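Local coordinates for lactate racemase (Thermoanaerobacterium thermosaccharolyticum, PDB 2YJG), which catalyses the interconversion of the D- and L-isomers of lactate, using a nickel pincer cofactor derived from nicotinic acid mononucleotide, at residues Val131-Asp134 against Asn140-Leu143; Gly151-Asn156 against Ala228-Leu233. All coordinates share one frame; numbering follows the deposited sequence.

Contact 1: residues Val131-Asp134 against Asn140-Leu143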
loop_
_atom_site.group_PDB
_atom_site.type_symbol
_atom_site.label_atom_id
_atom_site.label_comp_id
_atom_site.label_asym_id
_atom_site.label_seq_id
_atom_site.Cartn_x
_atom_site.Cartn_y
_atom_site.Cartn_z
ATOM N N VAL A 131 -2.907 1.357 10.469
ATOM C CA VAL A 131 -4.302 1.195 10.771
ATOM C C VAL A 131 -4.939 2.562 10.599
ATOM O O VAL A 131 -4.360 3.570 11.006
ATOM C CB VAL A 131 -4.438 0.713 12.233
ATOM C CG1 VAL A 131 -5.894 0.555 12.665
ATOM C CG2 VAL A 131 -3.669 -0.611 12.439
ATOM N N VAL A 132 -6.156 2.601 10.042
ATOM C CA VAL A 132 -6.827 3.863 9.744
ATOM C C VAL A 132 -7.932 4.105 10.788
ATOM O O VAL A 132 -8.755 3.213 11.061
ATOM C CB VAL A 132 -7.387 3.886 8.284
ATOM C CG1 VAL A 132 -8.094 5.140 8.012
ATOM C CG2 VAL A 132 -6.272 3.679 7.237
ATOM N N HIS A 133 -7.922 5.281 11.426
ATOM C CA HIS A 133 -8.929 5.606 12.402
ATOM C C HIS A 133 -10.237 5.789 11.685
ATOM O O HIS A 133 -10.287 6.442 10.623
ATOM C CB HIS A 133 -8.601 6.931 13.096
ATOM C CG HIS A 133 -9.647 7.380 14.064
ATOM N ND1 HIS A 133 -10.011 6.645 15.172
ATOM C CD2 HIS A 133 -10.409 8.497 14.083
ATOM C CE1 HIS A 133 -10.967 7.289 15.820
ATOM N NE2 HIS A 133 -11.219 8.415 15.179
ATOM N N ASP A 134 -11.301 5.266 12.286
ATOM C CA ASP A 134 -12.662 5.531 11.763
ATOM C C ASP A 134 -13.505 6.053 12.940
ATOM O O ASP A 134 -13.856 5.333 13.893
ATOM C CB ASP A 134 -13.242 4.274 11.140
ATOM C CG ASP A 134 -14.645 4.448 10.634
ATOM O OD1 ASP A 134 -15.200 5.604 10.604
ATOM O OD2 ASP A 134 -15.192 3.365 10.273
ATOM N N ASN A 140 -14.935 0.265 17.555
ATOM C CA ASN A 140 -13.520 0.535 17.779
ATOM C C ASN A 140 -13.160 1.748 18.661
ATOM O O ASN A 140 -11.974 2.094 18.792
ATOM C CB ASN A 140 -12.813 0.675 16.447
ATOM C CG ASN A 140 -11.343 0.492 16.585
ATOM O OD1 ASN A 140 -10.886 -0.369 17.356
ATOM N ND2 ASN A 140 -10.566 1.312 15.857
ATOM N N MET A 141 -14.175 2.367 19.267
ATOM C CA MET A 141 -14.018 3.498 20.196
ATOM C C MET A 141 -14.172 3.026 21.625
ATOM O O MET A 141 -14.947 2.097 21.866
ATOM C CB MET A 141 -15.119 4.554 19.978
ATOM C CG MET A 141 -15.219 5.154 18.599
ATOM S SD MET A 141 -13.803 6.192 18.226
ATOM C CE MET A 141 -14.234 6.668 16.628
ATOM N N GLU A 142 -13.480 3.676 22.561
ATOM C CA GLU A 142 -13.662 3.431 23.985
ATOM C C GLU A 142 -13.874 4.718 24.775
ATOM O O GLU A 142 -13.111 5.669 24.659
ATOM C CB GLU A 142 -12.457 2.714 24.549
ATOM C CG GLU A 142 -12.620 2.208 25.955
ATOM C CD GLU A 142 -11.526 1.205 26.334
ATOM O OE1 GLU A 142 -11.148 0.388 25.473
ATOM O OE2 GLU A 142 -11.038 1.260 27.477
ATOM N N LEU A 143 -14.917 4.740 25.603
ATOM C CA LEU A 143 -15.097 5.826 26.557
ATOM C C LEU A 143 -13.970 5.767 27.559
ATOM O O LEU A 143 -13.728 4.706 28.181
ATOM C CB LEU A 143 -16.474 5.713 27.236
ATOM C CG LEU A 143 -16.832 6.709 28.342
ATOM C CD1 LEU A 143 -16.780 8.205 27.858
ATOM C CD2 LEU A 143 -18.213 6.336 28.880
#

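Contact 2: residues Gly151-Asn156 against Ala228-Leu233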
loop_
_atom_site.group_PDB
_atom_site.type_symbol
_atom_site.label_atom_id
_atom_site.label_comp_id
_atom_site.label_asym_id
_atom_site.label_seq_id
_atom_site.Cartn_x
_atom_site.Cartn_y
_atom_site.Cartn_z
ATOM N N GLY A 151 -18.217 17.075 28.764
ATOM C CA GLY A 151 -18.446 16.065 27.720
ATOM C C GLY A 151 -17.721 14.725 27.883
ATOM O O GLY A 151 -16.583 14.649 28.381
ATOM N N LYS A 152 -18.370 13.663 27.419
ATOM C CA LYS A 152 -17.702 12.364 27.320
ATOM C C LYS A 152 -16.504 12.441 26.347
ATOM O O LYS A 152 -16.501 13.275 25.419
ATOM C CB LYS A 152 -18.667 11.322 26.778
ATOM C CG LYS A 152 -19.595 10.729 27.798
ATOM C CD LYS A 152 -20.583 9.762 27.117
ATOM C CE LYS A 152 -21.801 9.552 27.981
ATOM N NZ LYS A 152 -21.340 9.391 29.364
ATOM N N LEU A 153 -15.531 11.570 26.569
ATOM C CA LEU A 153 -14.348 11.447 25.728
ATOM C C LEU A 153 -14.240 9.991 25.245
ATOM O O LEU A 153 -14.099 9.070 26.060
ATOM C CB LEU A 153 -13.109 11.845 26.536
ATOM C CG LEU A 153 -11.751 11.637 25.857
ATOM C CD1 LEU A 153 -11.824 12.430 24.544
ATOM C CD2 LEU A 153 -10.584 12.052 26.725
ATOM N N GLU A 154 -14.372 9.778 23.943
ATOM C CA GLU A 154 -14.283 8.434 23.355
ATOM C C GLU A 154 -13.159 8.477 22.360
ATOM O O GLU A 154 -13.171 9.350 21.481
ATOM C CB GLU A 154 -15.595 8.076 22.658
ATOM C CG GLU A 154 -16.788 8.303 23.632
ATOM C CD GLU A 154 -18.151 8.361 22.996
ATOM O OE1 GLU A 154 -18.289 8.781 21.826
ATOM O OE2 GLU A 154 -19.118 7.987 23.719
ATOM N N ILE A 155 -12.175 7.598 22.515
ATOM C CA ILE A 155 -11.086 7.525 21.529
ATOM C C ILE A 155 -10.864 6.102 20.974
ATOM O O ILE A 155 -11.376 5.126 21.527
ATOM C CB ILE A 155 -9.823 8.190 22.010
ATOM C CG1 ILE A 155 -9.210 7.512 23.250
ATOM C CG2 ILE A 155 -10.101 9.689 22.363
ATOM C CD1 ILE A 155 -7.771 7.855 23.478
ATOM N N ASN A 156 -10.123 6.006 19.876
ATOM C CA ASN A 156 -9.767 4.699 19.288
ATOM C C ASN A 156 -9.152 3.734 20.324
ATOM O O ASN A 156 -8.161 4.067 21.038
ATOM C CB ASN A 156 -8.781 4.920 18.146
ATOM C CG ASN A 156 -8.712 3.773 17.168
ATOM O OD1 ASN A 156 -8.261 2.663 17.503
ATOM N ND2 ASN A 156 -9.101 4.045 15.933
ATOM N N ALA A 228 -5.711 14.486 25.779
ATOM C CA ALA A 228 -4.374 13.893 25.546
ATOM C C ALA A 228 -3.827 13.241 26.827
ATOM O O ALA A 228 -3.252 12.120 26.801
ATOM C CB ALA A 228 -3.399 14.944 25.012
ATOM N N LYS A 229 -3.976 13.953 27.954
ATOM C CA LYS A 229 -3.606 13.403 29.275
ATOM C C LYS A 229 -4.298 12.091 29.603
ATOM O O LYS A 229 -3.620 11.110 29.992
ATOM C CB LYS A 229 -3.860 14.409 30.423
ATOM C CG LYS A 229 -3.205 15.736 30.199
ATOM C CD LYS A 229 -2.586 16.371 31.465
ATOM C CE LYS A 229 -3.642 16.825 32.483
ATOM N NZ LYS A 229 -3.141 18.018 33.311
ATOM N N LYS A 230 -5.615 12.048 29.396
ATOM C CA LYS A 230 -6.425 10.876 29.682
ATOM C C LYS A 230 -6.100 9.722 28.741
ATOM O O LYS A 230 -6.358 8.570 29.081
ATOM C CB LYS A 230 -7.931 11.135 29.501
ATOM C CG LYS A 230 -8.677 11.939 30.567
ATOM C CD LYS A 230 -8.518 11.370 31.973
ATOM C CE LYS A 230 -9.639 10.460 32.437
ATOM N NZ LYS A 230 -9.534 10.335 33.917
ATOM N N ALA A 231 -5.620 10.054 27.543
ATOM C CA ALA A 231 -5.133 9.057 26.582
ATOM C C ALA A 231 -3.751 8.513 26.872
ATOM O O ALA A 231 -3.301 7.634 26.113
ATOM C CB ALA A 231 -5.118 9.678 25.169
ATOM N N ASN A 232 -3.053 9.104 27.846
ATOM C CA ASN A 232 -1.642 8.794 28.193
ATOM C C ASN A 232 -0.698 8.942 26.973
ATOM O O ASN A 232 0.215 8.161 26.772
ATOM C CB ASN A 232 -1.506 7.379 28.847
ATOM C CG ASN A 232 -2.369 7.230 30.143
ATOM O OD1 ASN A 232 -3.323 6.418 30.221
ATOM N ND2 ASN A 232 -2.055 8.057 31.126
ATOM N N LEU A 233 -0.916 9.994 26.184
ATOM C CA LEU A 233 0.063 10.420 25.189
ATOM C C LEU A 233 1.378 10.775 25.865
ATOM O O LEU A 233 1.528 11.799 26.554
ATOM C CB LEU A 233 -0.504 11.606 24.334
ATOM C CG LEU A 233 0.354 12.142 23.190
ATOM C CD1 LEU A 233 0.657 11.028 22.143
ATOM C CD2 LEU A 233 -0.326 13.365 22.492
#

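Contact 1: residues Val131-Asp134 against Asn140-Leu143
The imidazole of H133 is met by M141 at its CE1 corner. M141 CE lies 3.4 Å from H133 CE1. The methyl comes in obliquely, neither flat over a face nor straight at the edge. The sulfur is clearer: M141 SD stands near the ring edge, 5.0 Å from the ring centroid and 76° off the normal. This is an edge-on Met-aromatic contact. Both ring nitrogens have partners in the same chain. H133 ND1 is hydrogen-bonded to N156 ND2, and H133 NE2 to the backbone O of A191.

The two side chains cross at about a right angle. H133 CG is anti to the backbone N (chi1 176°), and this lets the ring end come near, although the CB bond does not point at M141. The methionine chain bends at chi2 (-69°), and this turn brings its thioether end back to the ring. M141 CE also lies 3.1 Å from D134 O, so the methyl touches the carbonyl oxygen and the CE1 corner from two neighbouring directions, and packing there is close. The D134 carboxylate plays no part in this contact. Its OD1 takes a hydrogen bond from R136 N in the loop between the segments. The closest CA atoms, those of D134 and N140, are 7.9 Å apart.

Across the segments the contact is van der Waals and Met-aromatic, with a thioether methyl against a carbonyl oxygen and an imidazole. N156 and A191, beyond the two segments, satisfy the ring nitrogens. N156 OD1 binds L158 N, which helps to orient the amide that faces H133 ND1. A carbonyl at NE2 and an amide NH2 at ND1 are consistent with a neutral imidazole protonated on NE2. The two bonds restrict ring rotation and keep CE1 turned to the methionine.

Contact 2: residues Gly151-Asn156 against Ala228-Leu233
I155 holds CG1 between its backbone N and carbonyl carbon (chi1 64°), and an extended chi2 (161°) sends CD1 on toward A231. L153 has CG anti to the backbone N instead (chi1 174°), and its CD2 branch reaches K230. I155 CD1 rests 3.6 Å from A231 CB, a methyl-to-methyl contact. L153 CD2 lies 3.9 Å from K230 CB. The lysine uses the base of its side chain here; its amine end leads away. Packing alone joins the segments, and 131 Å² is buried in total. L153 and I155 are alternate residues of strand 152-156, so both point from the same side of it. I144 of the neighbouring strand touches L153, I155 and K230, and I186 touches A231.

The helix finishes in this contact. N232 has positive phi, N232 N binds K229 O at 3.0 Å, and L233 N binds A228 O at 3.2 Å. These two bonds define a Schellman motif. The arrangement is that of a two-stranded antiparallel sheet packed by one apolar face on the C-terminal end of helix 219-230.

In the fold
Contact 1 closes along the chain before contact 2 opens. Their centres are 12 Å apart. They share the small antiparallel sheet of strands 141-146 and 152-156, where E142 N meets I155 O at 2.8 Å. N156, the last residue of strand 152-156, is the N-cap of helix 157-161. Contact 1 ties this sheet to the end of strand 129-132, an outermost strand of the mixed sheet within the chain. Contact 2 ties it to helix 219-230, just before strand 233-241 of that same mixed sheet. The small sheet thus joins two elements far apart in sequence, strand 129-132 and helix 219-230. H133 lies about 8 Å, side chain to side chain, from H108, a probable catalytic residue.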